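Local coordinates for putative uncharacterized protein (PDB 3F4S) that probably acts as a DsbA-type thiol-disulfide oxidoreductase, using a thioredoxin-fold cysteine pair to introduce disulfide bonds into other proteins, at residues Ile44-Leu49 against Asn165-Thr170; Gly88-Met93 against Ser124-Leu129; Ile177-Asp182 against Asp207-Lys212. The protein carries 1 engineered substitution. All coordinates share one frame; numbering follows the deposited sequence. Where two conformers were deposited one is given.

Interaction 1. Residues Ile44-Leu49 against Asn165-Thr170; sequences IEYASL and NKLGIT
Y46 of the central strand 41-47 of the thioredoxin fold packs its ring against L167 of helix 150-167 and I169 from the loop that follows. I169 makes the more intimate contact. Its CD1 methyl sits over one face of the phenol ring, 3.8 Å from the centroid and 26° off the ring normal, a CH-pi contact displaced toward the rim. The shift brings I169 CD1 to 3.5 Å from Y46 CD2 and 3.6 Å from Y46 CG, so the methyl lies over the CG-CD2 side of the ring, the part nearest the backbone. I169 presents this methyl because its CG1 branch is anti to the carbonyl carbon (chi1 -57°) and then runs out extended, meeting the tyrosine at about a right angle. L167 meets the hydroxyl end of the same side of the ring: its CD1 approaches obliquely, 3.8 Å from Y46 CE2 and 3.7 Å from Y46 OH. No hydrogen bond links the segments. The hydroxyl beside the leucine methyl is instead bonded to R80 of the neighbouring strand 75-81, which ties down the polar end of an otherwise apolar cluster. Between the two hydrophobic residues lies G168, with a positive phi of 67°; there the chain leaves helical geometry and turns so that L167 and I169 both face Y46. F176 touches Y46 and L167 as well, while I174 packs on I169 and shares a backbone hydrogen bond with Y46. L167 and the loop after it thus pack on the central strand, and the loop leads into the adjacent antiparallel strand 174-179, as in the thioredoxin fold of DsbA-like oxidoreductases, where the central strand leads to the CxxC pair, here C51 and C54.

Interaction 2. Residues Gly88-Met93 against Ser124-Leu129; sequences GLKAAM and SDLTLL
Segment S124-L129 reaches K90 and A91 with two leucines, which are set up by the turn just ahead of helix 127-135. D125 shapes that turn. Its OD1 accepts the backbone N of T127 at 2.9 Å, from above the carboxylate plane, closing an Asx turn, and takes the T127 OG1 hydroxyl at 2.6 Å on its syn lone pair; N119 binds the other oxygen. L126, at the N-cap position, then extends CD1 across the aliphatic part of K90, at about a right angle and 3.8 Å from K90 CG. The lysine chain bends at chi2 (-76°), offering its methylenes to the leucine while its NZ leads away and is hydrogen-bonded to I147 O. These helices belong to the helical part of the DsbA fold, where the C97-C146 disulfide joins the chain just after helix 86-94 to the last turn of helix 140-147. One turn further on, L129 places both methyls on A91: CD1 lies 3.7 Å from A91 N, against the helix backbone, and CD2 lies 3.9 Å from A91 CB. I147 and F143 of helix 140-147 also touch L129, as does W118.

Interaction 3. Residues Ile177-Asp182 against Asp207-Lys212; sequences IKLNDD and DKLYGK
The first torsion of L209, chi1 -144°, lies well away from the staggered values and sets a methyl against the backbone of strand 174-179 more than against its side chains. CD2 of L209 lies 3.6 Å from K178 CA and equally 3.6 Å from I177 O, so the branch rests on the strand at the peptide between these residues. The side chains on either side of K178 frame it. I177 brings up CG2, the branch anti to its backbone N, to 3.8 Å from L209 CD2. L179 bends in from further along the strand: its CD2 comes within 3.8 Å of L209 O and 4.2 Å of L209 CG, packing beside the helix backbone. K178 points away from the helix and turns along its own strand, where its NZ donates to L179 O at 3.1 Å, close to the line of the carbonyl bond. The same carbonyl takes a weak bond from D181 N as the chain leaves the strand through an inverse gamma turn centred on N180. The helix segment and the strand run almost in the same direction, 9° apart, with their axes approaching to 8.7 Å. F202 and V205, earlier on helix 199-216, extend the apolar layer to I177, and A213 extends it to L179. Strand 174-179, its antiparallel neighbour 192-194 and the final helix laid back along the sheet form the beta-beta-alpha unit with which the thioredoxin fold ends.

How the interactions relate
Interactions 1 and 3 share one sheet, since strands 41-47 and 174-179 are neighbours in it, and helix 150-167 of the first leads directly to strand 174-179 of the third; their centres are 20 Å apart. Interaction 2 falls within the sequence between the two segments of interaction 1 and belongs to the helical part, with its centre 20 Å from that of interaction 1 and 35 Å from that of interaction 3. The bridge is L49, two residues before C51; its CD1 lies 3.7 Å from A91 CB. The chain between strand 41-47 and the CxxC pair thus touches the helical part, consistent with an active site where the two parts of a DsbA meet.

Interaction 1. Residues Ile44-Leu49 against Asn165-Thr170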
loop_
_atom_site.group_PDB
_atom_site.type_symbol
_atom_site.label_atom_id
_atom_site.label_comp_id
_atom_site.label_asym_id
_atom_site.label_seq_id
_atom_site.Cartn_x
_atom_site.Cartn_y
_atom_site.Cartn_z
ATOM N N ILE A 44 -3.900 4.281 -5.457
ATOM C CA ILE A 44 -4.171 3.156 -4.574
ATOM C C ILE A 44 -3.281 2.015 -5.023
ATOM O O ILE A 44 -3.276 1.660 -6.194
ATOM C CB ILE A 44 -5.649 2.714 -4.655
ATOM C CG1 ILE A 44 -6.565 3.838 -4.160
ATOM C CG2 ILE A 44 -5.881 1.423 -3.853
ATOM C CD1 ILE A 44 -8.043 3.617 -4.467
ATOM N N GLU A 45 -2.504 1.467 -4.098
ATOM C CA GLU A 45 -1.633 0.345 -4.399
ATOM C C GLU A 45 -2.060 -0.874 -3.592
ATOM O O GLU A 45 -2.254 -0.779 -2.378
ATOM C CB GLU A 45 -0.175 0.684 -4.056
ATOM C CG GLU A 45 0.748 -0.515 -4.195
ATOM C CD GLU A 45 2.194 -0.237 -3.771
ATOM O OE1 GLU A 45 2.535 0.929 -3.461
ATOM O OE2 GLU A 45 2.997 -1.195 -3.753
ATOM N N TYR A 46 -2.201 -2.014 -4.264
ATOM C CA TYR A 46 -2.318 -3.301 -3.585
ATOM C C TYR A 46 -1.017 -4.071 -3.765
ATOM O O TYR A 46 -0.543 -4.247 -4.889
ATOM C CB TYR A 46 -3.456 -4.131 -4.175
ATOM C CG TYR A 46 -4.847 -3.674 -3.810
ATOM C CD1 TYR A 46 -5.498 -4.184 -2.688
ATOM C CD2 TYR A 46 -5.518 -2.743 -4.594
ATOM C CE1 TYR A 46 -6.788 -3.777 -2.358
ATOM C CE2 TYR A 46 -6.804 -2.326 -4.273
ATOM C CZ TYR A 46 -7.431 -2.845 -3.155
ATOM O OH TYR A 46 -8.704 -2.441 -2.848
ATOM N N ALA A 47 -0.442 -4.549 -2.668
ATOM C CA ALA A 47 0.786 -5.332 -2.765
ATOM C C ALA A 47 0.947 -6.258 -1.572
ATOM O O ALA A 47 0.411 -6.000 -0.502
ATOM C CB ALA A 47 2.001 -4.412 -2.885
ATOM N N SER A 48 1.688 -7.342 -1.782
ATOM C CA SER A 48 2.094 -8.239 -0.716
ATOM C C SER A 48 3.449 -7.781 -0.197
ATOM O O SER A 48 4.354 -7.473 -0.987
ATOM C CB SER A 48 2.222 -9.663 -1.263
ATOM O OG SER A 48 3.072 -10.440 -0.442
ATOM N N LEU A 49 3.601 -7.746 1.122
ATOM C CA LEU A 49 4.852 -7.299 1.718
ATOM C C LEU A 49 6.029 -8.246 1.457
ATOM O O LEU A 49 7.183 -7.863 1.647
ATOM C CB LEU A 49 4.685 -7.068 3.224
ATOM C CG LEU A 49 3.777 -5.895 3.612
ATOM C CD1 LEU A 49 3.453 -5.891 5.110
ATOM C CD2 LEU A 49 4.415 -4.572 3.203
ATOM N N ASN A 165 -12.612 -9.935 -5.926
ATOM C CA ASN A 165 -13.936 -10.008 -6.527
ATOM C C ASN A 165 -14.213 -8.806 -7.425
ATOM O O ASN A 165 -14.514 -8.958 -8.612
ATOM C CB ASN A 165 -15.001 -10.110 -5.430
ATOM C CG ASN A 165 -16.384 -10.414 -5.980
ATOM O OD1 ASN A 165 -16.582 -10.490 -7.190
ATOM N ND2 ASN A 165 -17.347 -10.590 -5.087
ATOM N N LYS A 166 -14.085 -7.613 -6.853
ATOM C CA LYS A 166 -14.529 -6.380 -7.504
ATOM C C LYS A 166 -13.514 -5.737 -8.453
ATOM O O LYS A 166 -13.892 -5.001 -9.366
ATOM C CB LYS A 166 -14.957 -5.360 -6.444
ATOM C CG LYS A 166 -16.067 -5.845 -5.525
ATOM C CD LYS A 166 -17.321 -6.193 -6.315
ATOM N N LEU A 167 -12.230 -6.009 -8.247
ATOM C CA LEU A 167 -11.198 -5.363 -9.046
ATOM C C LEU A 167 -10.403 -6.346 -9.903
ATOM O O LEU A 167 -9.550 -5.938 -10.689
ATOM C CB LEU A 167 -10.265 -4.540 -8.154
ATOM C CG LEU A 167 -10.931 -3.413 -7.365
ATOM C CD1 LEU A 167 -9.964 -2.812 -6.351
ATOM C CD2 LEU A 167 -11.458 -2.353 -8.311
ATOM N N GLY A 168 -10.685 -7.636 -9.752
ATOM C CA GLY A 168 -10.047 -8.660 -10.564
ATOM C C GLY A 168 -8.558 -8.838 -10.324
ATOM O O GLY A 168 -7.812 -9.205 -11.235
ATOM N N ILE A 169 -8.114 -8.596 -9.096
ATOM C CA ILE A 169 -6.694 -8.706 -8.789
ATOM C C ILE A 169 -6.244 -10.159 -8.650
ATOM O O ILE A 169 -6.798 -10.924 -7.859
ATOM C CB ILE A 169 -6.320 -7.912 -7.523
ATOM C CG1 ILE A 169 -6.711 -6.445 -7.698
ATOM C CG2 ILE A 169 -4.830 -8.042 -7.232
ATOM C CD1 ILE A 169 -6.275 -5.561 -6.554
ATOM N N THR A 170 -5.239 -10.535 -9.434
ATOM C CA THR A 170 -4.648 -11.863 -9.324
ATOM C C THR A 170 -3.191 -11.757 -8.899
ATOM O O THR A 170 -2.782 -12.343 -7.892
ATOM C CB THR A 170 -4.763 -12.650 -10.642
ATOM O OG1 THR A 170 -4.066 -11.954 -11.679
ATOM C CG2 THR A 170 -6.229 -12.800 -11.041
#

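Interaction 2. Residues Gly88-Met93 against Ser124-Leu129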
loop_
_atom_site.group_PDB
_atom_site.type_symbol
_atom_site.label_atom_id
_atom_site.label_comp_id
_atom_site.label_asym_id
_atom_site.label_seq_id
_atom_site.Cartn_x
_atom_site.Cartn_y
_atom_site.Cartn_z
ATOM N N GLY A 88 3.526 -12.677 5.374
ATOM C CA GLY A 88 2.960 -11.458 4.832
ATOM C C GLY A 88 1.682 -11.058 5.531
ATOM O O GLY A 88 1.423 -9.872 5.742
ATOM N N LEU A 89 0.870 -12.049 5.879
ATOM C CA LEU A 89 -0.370 -11.765 6.576
ATOM C C LEU A 89 -0.070 -11.294 8.000
ATOM O O LEU A 89 -0.667 -10.329 8.483
ATOM C CB LEU A 89 -1.292 -12.986 6.567
ATOM C CG LEU A 89 -2.624 -12.842 7.303
ATOM C CD1 LEU A 89 -3.360 -11.570 6.908
ATOM C CD2 LEU A 89 -3.473 -14.064 7.029
ATOM N N LYS A 90 0.864 -11.962 8.667
ATOM C CA LYS A 90 1.274 -11.536 10.007
ATOM C C LYS A 90 1.895 -10.134 9.969
ATOM O O LYS A 90 1.656 -9.316 10.864
ATOM C CB LYS A 90 2.240 -12.551 10.634
ATOM C CG LYS A 90 1.572 -13.857 11.051
ATOM C CD LYS A 90 0.769 -13.677 12.325
ATOM C CE LYS A 90 -0.139 -14.870 12.577
ATOM N NZ LYS A 90 -0.738 -14.866 13.949
ATOM N N ALA A 91 2.685 -9.858 8.932
ATOM C CA ALA A 91 3.285 -8.531 8.778
ATOM C C ALA A 91 2.179 -7.483 8.596
ATOM O O ALA A 91 2.216 -6.411 9.219
ATOM C CB ALA A 91 4.248 -8.506 7.596
ATOM N N ALA A 92 1.194 -7.796 7.757
ATOM C CA ALA A 92 0.081 -6.877 7.535
ATOM C C ALA A 92 -0.674 -6.611 8.839
ATOM O O ALA A 92 -1.070 -5.479 9.120
ATOM C CB ALA A 92 -0.865 -7.426 6.466
ATOM N N MET A 93 -0.884 -7.655 9.633
ATOM C CA MET A 93 -1.522 -7.486 10.938
ATOM C C MET A 93 -0.685 -6.576 11.837
ATOM O O MET A 93 -1.217 -5.682 12.502
ATOM C CB MET A 93 -1.736 -8.853 11.600
ATOM C CG MET A 93 -2.786 -9.719 10.877
ATOM S SD MET A 93 -2.809 -11.429 11.436
ATOM C CE MET A 93 -3.251 -11.225 13.165
ATOM N N SER A 124 7.130 -20.020 9.062
ATOM C CA SER A 124 6.395 -19.503 10.212
ATOM C C SER A 124 7.293 -18.699 11.145
ATOM O O SER A 124 6.841 -18.204 12.174
ATOM C CB SER A 124 5.742 -20.651 10.995
ATOM O OG SER A 124 4.801 -21.351 10.198
ATOM N N ASP A 125 8.566 -18.578 10.791
ATOM C CA ASP A 125 9.532 -17.868 11.630
ATOM C C ASP A 125 9.360 -16.359 11.443
ATOM O O ASP A 125 9.608 -15.842 10.357
ATOM C CB ASP A 125 10.952 -18.305 11.248
ATOM C CG ASP A 125 12.040 -17.640 12.095
ATOM O OD1 ASP A 125 11.721 -16.774 12.945
ATOM O OD2 ASP A 125 13.228 -17.994 11.899
ATOM N N LEU A 126 8.917 -15.668 12.496
ATOM C CA LEU A 126 8.664 -14.223 12.435
ATOM C C LEU A 126 9.767 -13.382 13.094
ATOM O O LEU A 126 9.545 -12.230 13.487
ATOM C CB LEU A 126 7.295 -13.892 13.043
ATOM C CG LEU A 126 6.111 -14.620 12.393
ATOM C CD1 LEU A 126 4.793 -14.216 13.055
ATOM C CD2 LEU A 126 6.066 -14.358 10.889
ATOM N N THR A 127 10.964 -13.943 13.190
ATOM C CA THR A 127 12.109 -13.208 13.748
ATOM C C THR A 127 12.270 -11.827 13.095
ATOM O O THR A 127 12.575 -10.839 13.762
ATOM C CB THR A 127 13.414 -14.007 13.580
ATOM O OG1 THR A 127 13.325 -15.228 14.319
ATOM C CG2 THR A 127 14.613 -13.208 14.090
ATOM N N LEU A 128 12.064 -11.751 11.785
ATOM C CA LEU A 128 12.210 -10.469 11.098
ATOM C C LEU A 128 11.273 -9.423 11.696
ATOM O O LEU A 128 11.669 -8.274 11.915
ATOM C CB LEU A 128 11.960 -10.602 9.589
ATOM C CG LEU A 128 11.935 -9.264 8.836
ATOM C CD1 LEU A 128 13.202 -8.431 9.108
ATOM C CD2 LEU A 128 11.779 -9.491 7.330
ATOM N N LEU A 129 10.026 -9.812 11.954
ATOM C CA LEU A 129 9.075 -8.880 12.557
ATOM C C LEU A 129 9.477 -8.507 13.993
ATOM O O LEU A 129 9.263 -7.380 14.416
ATOM C CB LEU A 129 7.638 -9.424 12.506
ATOM C CG LEU A 129 7.067 -9.713 11.108
ATOM C CD1 LEU A 129 5.599 -10.128 11.186
ATOM C CD2 LEU A 129 7.242 -8.527 10.168
#

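Interaction 3. Residues Ile177-Asp182 against Asp207-Lys212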
loop_
_atom_site.group_PDB
_atom_site.type_symbol
_atom_site.label_atom_id
_atom_site.label_comp_id
_atom_site.label_asym_id
_atom_site.label_seq_id
_atom_site.Cartn_x
_atom_site.Cartn_y
_atom_site.Cartn_z
ATOM N N ILE A 177 -4.432 4.666 -10.494
ATOM C CA ILE A 177 -4.075 6.078 -10.477
ATOM C C ILE A 177 -5.146 6.886 -11.205
ATOM O O ILE A 177 -5.415 6.661 -12.385
ATOM C CB ILE A 177 -2.700 6.322 -11.124
ATOM C CG1 ILE A 177 -1.648 5.390 -10.513
ATOM C CG2 ILE A 177 -2.293 7.791 -10.966
ATOM C CD1 ILE A 177 -0.327 5.389 -11.253
ATOM N N LYS A 178 -5.759 7.824 -10.492
ATOM C CA LYS A 178 -6.919 8.527 -11.012
ATOM C C LYS A 178 -7.056 9.884 -10.340
ATOM O O LYS A 178 -6.352 10.187 -9.374
ATOM C CB LYS A 178 -8.189 7.697 -10.775
ATOM C CG LYS A 178 -8.510 7.483 -9.302
ATOM C CD LYS A 178 -9.642 6.481 -9.088
ATOM C CE LYS A 178 -10.931 6.939 -9.756
ATOM N NZ LYS A 178 -11.391 8.275 -9.279
ATOM N N LEU A 179 -7.961 10.703 -10.859
ATOM C CA LEU A 179 -8.277 11.969 -10.223
ATOM C C LEU A 179 -8.877 11.679 -8.860
ATOM O O LEU A 179 -9.694 10.771 -8.708
ATOM C CB LEU A 179 -9.265 12.762 -11.073
ATOM C CG LEU A 179 -8.746 13.129 -12.460
ATOM C CD1 LEU A 179 -9.825 13.845 -13.260
ATOM C CD2 LEU A 179 -7.493 13.980 -12.344
ATOM N N ASN A 180 -8.450 12.436 -7.861
ATOM C CA ASN A 180 -8.983 12.270 -6.523
ATOM C C ASN A 180 -10.321 13.000 -6.409
ATOM O O ASN A 180 -10.440 13.968 -5.668
ATOM C CB ASN A 180 -7.978 12.787 -5.491
ATOM C CG ASN A 180 -8.379 12.470 -4.063
ATOM O OD1 ASN A 180 -9.181 11.569 -3.809
ATOM N ND2 ASN A 180 -7.812 13.210 -3.119
ATOM N N ASP A 181 -11.312 12.530 -7.164
ATOM C CA ASP A 181 -12.656 13.100 -7.146
ATOM C C ASP A 181 -13.695 12.027 -6.833
ATOM O O ASP A 181 -13.894 11.095 -7.614
ATOM C CB ASP A 181 -12.980 13.760 -8.488
ATOM C CG ASP A 181 -14.435 14.180 -8.597
ATOM O OD1 ASP A 181 -15.068 14.430 -7.550
ATOM O OD2 ASP A 181 -14.947 14.260 -9.734
ATOM N N ASP A 182 -14.360 12.173 -5.693
ATOM C CA ASP A 182 -15.340 11.186 -5.242
ATOM C C ASP A 182 -16.608 11.104 -6.089
ATOM O O ASP A 182 -17.386 10.162 -5.948
ATOM C CB ASP A 182 -15.718 11.445 -3.778
ATOM C CG ASP A 182 -14.588 11.124 -2.812
ATOM O OD1 ASP A 182 -13.452 10.877 -3.270
ATOM O OD2 ASP A 182 -14.839 11.117 -1.587
ATOM N N ASP A 207 2.110 12.915 -14.275
ATOM C CA ASP A 207 2.197 14.265 -14.835
ATOM C C ASP A 207 1.010 14.582 -15.739
ATOM O O ASP A 207 0.417 15.656 -15.641
ATOM C CB ASP A 207 3.498 14.453 -15.612
ATOM C CG ASP A 207 4.689 14.666 -14.707
ATOM O OD1 ASP A 207 4.496 14.771 -13.476
ATOM O OD2 ASP A 207 5.820 14.735 -15.233
ATOM N N LYS A 208 0.676 13.647 -16.624
ATOM C CA LYS A 208 -0.424 13.836 -17.569
ATOM C C LYS A 208 -1.755 14.004 -16.839
ATOM O O LYS A 208 -2.567 14.866 -17.181
ATOM C CB LYS A 208 -0.500 12.649 -18.531
ATOM N N LEU A 209 -1.965 13.179 -15.822
ATOM C CA LEU A 209 -3.196 13.216 -15.047
ATOM C C LEU A 209 -3.267 14.502 -14.223
ATOM O O LEU A 209 -4.318 15.142 -14.136
ATOM C CB LEU A 209 -3.267 11.993 -14.133
ATOM C CG LEU A 209 -4.625 11.342 -13.867
ATOM C CD1 LEU A 209 -5.360 11.028 -15.159
ATOM C CD2 LEU A 209 -4.427 10.078 -13.045
ATOM N N TYR A 210 -2.137 14.881 -13.632
ATOM C CA TYR A 210 -2.059 16.094 -12.825
ATOM C C TYR A 210 -2.409 17.330 -13.654
ATOM O O TYR A 210 -3.129 18.218 -13.192
ATOM C CB TYR A 210 -0.661 16.234 -12.223
ATOM C CG TYR A 210 -0.432 17.527 -11.480
ATOM C CD1 TYR A 210 -0.822 17.671 -10.157
ATOM C CD2 TYR A 210 0.186 18.604 -12.100
ATOM C CE1 TYR A 210 -0.611 18.853 -9.474
ATOM C CE2 TYR A 210 0.404 19.788 -11.427
ATOM C CZ TYR A 210 0.004 19.906 -10.114
ATOM O OH TYR A 210 0.224 21.083 -9.441
ATOM N N GLY A 211 -1.895 17.385 -14.879
ATOM C CA GLY A 211 -2.204 18.472 -15.787
ATOM C C GLY A 211 -3.694 18.592 -16.038
ATOM O O GLY A 211 -4.262 19.686 -15.967
ATOM N N LYS A 212 -4.331 17.466 -16.339
ATOM C CA LYS A 212 -5.773 17.439 -16.546
ATOM C C LYS A 212 -6.496 17.837 -15.267
ATOM O O LYS A 212 -7.509 18.530 -15.312
ATOM C CB LYS A 212 -6.227 16.050 -17.002
ATOM C CG LYS A 212 -5.690 15.641 -18.365
ATOM C CD LYS A 212 -6.126 14.235 -18.732
ATOM C CE LYS A 212 -5.451 13.766 -20.013
#